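Local coordinates for protein fructosyl amine:oxygen oxidoreductase (Neosartorya fumigata, PDB 4WCT) that oxidatively deglycates fructosyl amines (Amadori products), using FAD as cofactor and probably molecular oxygen as electron acceptor, at residues G67-S77 with H172-K182. Sequence-based numbering, arbitrary orientation. Where two conformers were deposited one is given.
With FAD (flavin-adenine dinucleotide), chain C.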
# COMPACT_ATOMS: atom_id res chain seq x y z
N GLY A 67 -0.49 -4.16 -3.94
CA GLY A 67 -1.87 -3.95 -4.39
C GLY A 67 -2.62 -5.21 -4.76
O GLY A 67 -3.82 -5.16 -5.00
N ASN A 68 -1.95 -6.37 -4.80
CA ASN A 68 -2.64 -7.60 -5.17
C ASN A 68 -3.25 -8.24 -3.93
O ASN A 68 -2.63 -9.10 -3.30
CB ASN A 68 -1.70 -8.57 -5.86
CG ASN A 68 -2.37 -9.82 -6.35
OD1 ASN A 68 -3.57 -10.04 -6.12
ND2 ASN A 68 -1.59 -10.73 -6.90
N ASP A 69 -4.41 -7.71 -3.56
CA ASP A 69 -5.06 -8.06 -2.32
C ASP A 69 -6.56 -7.96 -2.57
O ASP A 69 -7.04 -7.02 -3.22
CB ASP A 69 -4.63 -7.04 -1.25
CG ASP A 69 -4.82 -7.55 0.14
OD1 ASP A 69 -5.78 -8.33 0.33
OD2 ASP A 69 -4.20 -6.94 1.07
N ILE A 70 -7.32 -8.88 -1.98
CA ILE A 70 -8.78 -8.84 -2.14
C ILE A 70 -9.44 -7.62 -1.50
O ILE A 70 -10.52 -7.20 -1.90
CB ILE A 70 -9.46 -10.13 -1.59
CG1 ILE A 70 -9.00 -10.45 -0.17
CG2 ILE A 70 -9.26 -11.30 -2.55
CD1 ILE A 70 -9.85 -11.47 0.54
N ASN A 71 -8.74 -6.95 -0.60
CA ASN A 71 -9.25 -5.70 -0.09
C ASN A 71 -8.14 -4.85 0.49
O ASN A 71 -7.10 -5.38 0.90
CB ASN A 71 -10.36 -5.92 0.92
CG ASN A 71 -10.12 -7.09 1.83
OD1 ASN A 71 -9.11 -7.16 2.51
ND2 ASN A 71 -11.04 -8.06 1.80
N LYS A 72 -8.39 -3.55 0.52
CA LYS A 72 -7.58 -2.56 1.22
C LYS A 72 -8.53 -1.48 1.75
O LYS A 72 -9.68 -1.33 1.28
CB LYS A 72 -6.56 -1.87 0.27
CG LYS A 72 -5.60 -2.83 -0.40
CD LYS A 72 -4.51 -3.32 0.54
CE LYS A 72 -3.34 -3.89 -0.25
NZ LYS A 72 -2.44 -4.70 0.60
N ILE A 73 -8.05 -0.73 2.72
CA ILE A 73 -8.81 0.36 3.33
C ILE A 73 -8.68 1.62 2.49
O ILE A 73 -7.59 1.95 2.05
CB ILE A 73 -8.28 0.65 4.75
CG1 ILE A 73 -8.34 -0.62 5.61
CG2 ILE A 73 -9.07 1.81 5.34
CD1 ILE A 73 -7.65 -0.50 6.96
N MET A 74 -9.80 2.31 2.28
CA MET A 74 -9.84 3.66 1.71
C MET A 74 -10.42 4.59 2.79
O MET A 74 -11.49 4.33 3.34
CB MET A 74 -10.73 3.69 0.46
CG MET A 74 -11.20 5.11 -0.01
SD MET A 74 -9.86 6.14 -0.55
CE MET A 74 -10.40 7.79 -0.15
N GLU A 75 -9.75 5.71 3.03
CA GLU A 75 -10.28 6.73 3.93
C GLU A 75 -9.81 8.09 3.48
O GLU A 75 -8.63 8.30 3.17
CB GLU A 75 -9.80 6.50 5.36
CG GLU A 75 -10.54 7.45 6.31
CD GLU A 75 -9.92 7.56 7.67
OE1 GLU A 75 -8.76 7.13 7.84
OE2 GLU A 75 -10.62 8.09 8.57
N HIS A 76 -10.73 9.04 3.51
CA HIS A 76 -10.43 10.43 3.29
C HIS A 76 -10.97 11.26 4.48
O HIS A 76 -12.14 11.16 4.83
CB HIS A 76 -11.11 10.92 2.01
CG HIS A 76 -11.00 12.40 1.83
ND1 HIS A 76 -9.79 13.05 1.83
CD2 HIS A 76 -11.95 13.36 1.83
CE1 HIS A 76 -9.99 14.36 1.78
NE2 HIS A 76 -11.30 14.57 1.74
N SER A 77 -10.12 12.13 5.01
CA SER A 77 -10.52 13.06 6.08
C SER A 77 -10.13 14.49 5.70
O SER A 77 -9.00 14.75 5.29
CB SER A 77 -9.83 12.70 7.38
OG SER A 77 -10.14 11.36 7.71
N HIS A 172 -16.37 6.31 11.42
CA HIS A 172 -16.38 7.30 10.33
C HIS A 172 -17.26 6.64 9.24
O HIS A 172 -16.85 5.65 8.65
CB HIS A 172 -14.91 7.47 9.83
CG HIS A 172 -14.76 8.34 8.62
ND1 HIS A 172 -13.53 8.69 8.11
CD2 HIS A 172 -15.67 9.09 7.95
CE1 HIS A 172 -13.69 9.56 7.13
NE2 HIS A 172 -14.98 9.81 7.00
N LYS A 173 -18.49 7.10 9.06
CA LYS A 173 -19.42 6.42 8.17
C LYS A 173 -19.24 6.69 6.66
O LYS A 173 -19.50 5.81 5.85
CB LYS A 173 -20.84 6.79 8.57
CG LYS A 173 -21.52 5.77 9.44
CD LYS A 173 -22.89 6.26 9.89
CE LYS A 173 -22.84 6.94 11.25
NZ LYS A 173 -23.96 6.49 12.14
N SER A 174 -19.08 7.95 6.31
CA SER A 174 -19.04 8.37 4.91
C SER A 174 -17.60 8.76 4.54
O SER A 174 -16.87 9.30 5.38
CB SER A 174 -19.95 9.60 4.73
OG SER A 174 -21.29 9.22 4.95
N GLY A 175 -17.20 8.53 3.30
CA GLY A 175 -15.88 8.93 2.88
C GLY A 175 -14.82 7.89 3.20
O GLY A 175 -13.66 8.18 3.17
N ALA A 176 -15.24 6.68 3.54
CA ALA A 176 -14.33 5.64 3.95
C ALA A 176 -14.98 4.28 3.75
O ALA A 176 -16.22 4.16 3.69
CB ALA A 176 -13.90 5.83 5.42
N GLY A 177 -14.15 3.25 3.60
CA GLY A 177 -14.61 1.89 3.39
C GLY A 177 -13.47 1.04 2.89
O GLY A 177 -12.34 1.21 3.33
N TRP A 178 -13.77 0.14 1.96
CA TRP A 178 -12.76 -0.72 1.42
C TRP A 178 -12.82 -0.80 -0.10
O TRP A 178 -13.84 -0.48 -0.74
CB TRP A 178 -12.86 -2.11 2.04
CG TRP A 178 -14.13 -2.87 1.72
CD1 TRP A 178 -15.26 -2.93 2.48
CD2 TRP A 178 -14.31 -3.83 0.68
NE1 TRP A 178 -16.16 -3.78 1.93
CE2 TRP A 178 -15.62 -4.33 0.79
CE3 TRP A 178 -13.52 -4.26 -0.38
CZ2 TRP A 178 -16.14 -5.31 -0.07
CZ3 TRP A 178 -14.07 -5.19 -1.29
CH2 TRP A 178 -15.34 -5.73 -1.10
N ILE A 179 -11.68 -1.17 -0.68
CA ILE A 179 -11.57 -1.31 -2.11
C ILE A 179 -11.12 -2.72 -2.47
O ILE A 179 -10.33 -3.34 -1.76
CB ILE A 179 -10.59 -0.27 -2.70
CG1 ILE A 179 -9.25 -0.33 -1.98
CG2 ILE A 179 -11.19 1.13 -2.55
CD1 ILE A 179 -8.08 0.17 -2.81
N HIS A 180 -11.63 -3.23 -3.59
CA HIS A 180 -11.15 -4.49 -4.09
C HIS A 180 -9.90 -4.23 -4.91
O HIS A 180 -9.98 -3.98 -6.12
CB HIS A 180 -12.20 -5.21 -4.93
CG HIS A 180 -11.93 -6.67 -5.08
ND1 HIS A 180 -10.72 -7.18 -5.50
CD2 HIS A 180 -12.69 -7.74 -4.74
CE1 HIS A 180 -10.76 -8.50 -5.45
NE2 HIS A 180 -11.96 -8.86 -5.01
N ALA A 181 -8.77 -4.18 -4.23
CA ALA A 181 -7.54 -3.63 -4.86
C ALA A 181 -7.12 -4.49 -6.04
O ALA A 181 -6.71 -3.95 -7.10
CB ALA A 181 -6.41 -3.53 -3.83
N LYS A 182 -7.22 -5.81 -5.89
CA LYS A 182 -6.79 -6.73 -6.93
C LYS A 182 -7.60 -6.52 -8.21
O LYS A 182 -7.04 -6.33 -9.30
CB LYS A 182 -6.95 -8.15 -6.44
CG LYS A 182 -6.56 -9.19 -7.46
CD LYS A 182 -6.71 -10.57 -6.86
CE LYS A 182 -6.15 -11.66 -7.76
NZ LYS A 182 -6.15 -12.93 -6.99
PA FAD C . 3.16 -2.61 -5.71
O1A FAD C . 1.66 -2.57 -5.78
O2A FAD C . 3.86 -3.56 -4.78
O5B FAD C . 3.66 -2.85 -7.18
C5B FAD C . 5.07 -2.94 -7.45
C4B FAD C . 5.24 -3.69 -8.76
O4B FAD C . 6.64 -3.61 -9.18
C3B FAD C . 4.88 -5.17 -8.69
O3B FAD C . 3.90 -5.54 -9.68
C2B FAD C . 6.22 -5.88 -8.94
O2B FAD C . 6.12 -7.17 -9.55
C1B FAD C . 6.98 -4.84 -9.77
N9A FAD C . 8.44 -5.03 -9.69
C8A FAD C . 9.16 -5.43 -8.63
N7A FAD C . 10.47 -5.55 -8.96
C5A FAD C . 10.57 -5.14 -10.25
C6A FAD C . 11.64 -5.08 -11.23
N6A FAD C . 12.90 -5.41 -10.89
N1A FAD C . 11.31 -4.70 -12.48
C2A FAD C . 10.07 -4.34 -12.85
N3A FAD C . 9.03 -4.41 -12.00
C4A FAD C . 9.24 -4.81 -10.72
N1 FAD C . -2.57 0.87 1.47
C2 FAD C . -3.80 1.48 1.60
O2 FAD C . -4.00 2.50 0.95
N3 FAD C . -4.78 0.92 2.31
C4 FAD C . -4.59 -0.19 3.05
O4 FAD C . -5.49 -0.74 3.75
C4X FAD C . -3.31 -0.87 2.98
N5 FAD C . -3.08 -2.01 3.69
C5X FAD C . -1.96 -2.74 3.40
C6 FAD C . -1.79 -4.02 3.93
C7 FAD C . -0.61 -4.70 3.71
C7M FAD C . -0.48 -6.10 4.22
C8 FAD C . 0.43 -4.10 2.87
C8M FAD C . 1.70 -4.80 2.56
C9 FAD C . 0.23 -2.89 2.26
C9A FAD C . -0.91 -2.16 2.54
N10 FAD C . -1.08 -0.88 2.00
C10 FAD C . -2.32 -0.26 2.13
C1' FAD C . -0.08 -0.17 1.20
C2' FAD C . -0.29 -0.35 -0.29
O2' FAD C . -0.48 -1.74 -0.52
C3' FAD C . 0.97 0.15 -1.02
O3' FAD C . 1.34 1.44 -0.51
C4' FAD C . 0.75 0.22 -2.54
O4' FAD C . 0.10 -0.96 -2.98
C5' FAD C . 2.12 0.32 -3.20
O5' FAD C . 1.94 0.43 -4.61
P FAD C . 3.22 0.32 -5.58
O1P FAD C . 2.72 0.43 -7.00
O2P FAD C . 4.26 1.27 -5.05
O3P FAD C . 3.74 -1.18 -5.32
O HOH W 1 -4.21 -12.27 -4.50
O HOH W 2 -14.54 12.27 4.71
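Lys72 and Ile179 form a hydrogen-bonded antiparallel pair, Ile179 N reaching Lys72 O at 2.8 Å. Met74 and Gly177 repeat the pattern. Side chains pack tightly beside these pairs: Lys72 CG lies 3.6 Å from Ala181 CB, and Ile179 CG2 4.0 Å from Met74 CB, where Trp102 of helix 86-102 touches both side chains. Beyond the strands, the carbonyl oxygen of Ile70 lies over one face of the His180 ring, 3.4 Å above its plane and over the centre. At the other end, Glu75, extended with CG anti to the backbone N (chi1 -172°), offers the anti lone pair of OE2 to His172 ND1, 3.0 Å away and in the ring plane; carboxylate and imidazole planes are 57° apart. The margin by Asn68 is looser and wetter: Lys182 runs alongside, and in one of its conformers a water links Asn68 OD1 with Lys182 NZ, while Asn68 ND2 bonds to Ser62 O. Strand 72-75 is an edge strand, and its outward backbone serves the flavin: Ile73 N donates to FAD O4 (2.8 Å) and FAD N3 to Ile73 O (3.0 Å). Asp69 OD2, shared with Lys297 NZ, holds Lys72 NZ against the isoalloxazine, 3.5 Å from FAD C5X.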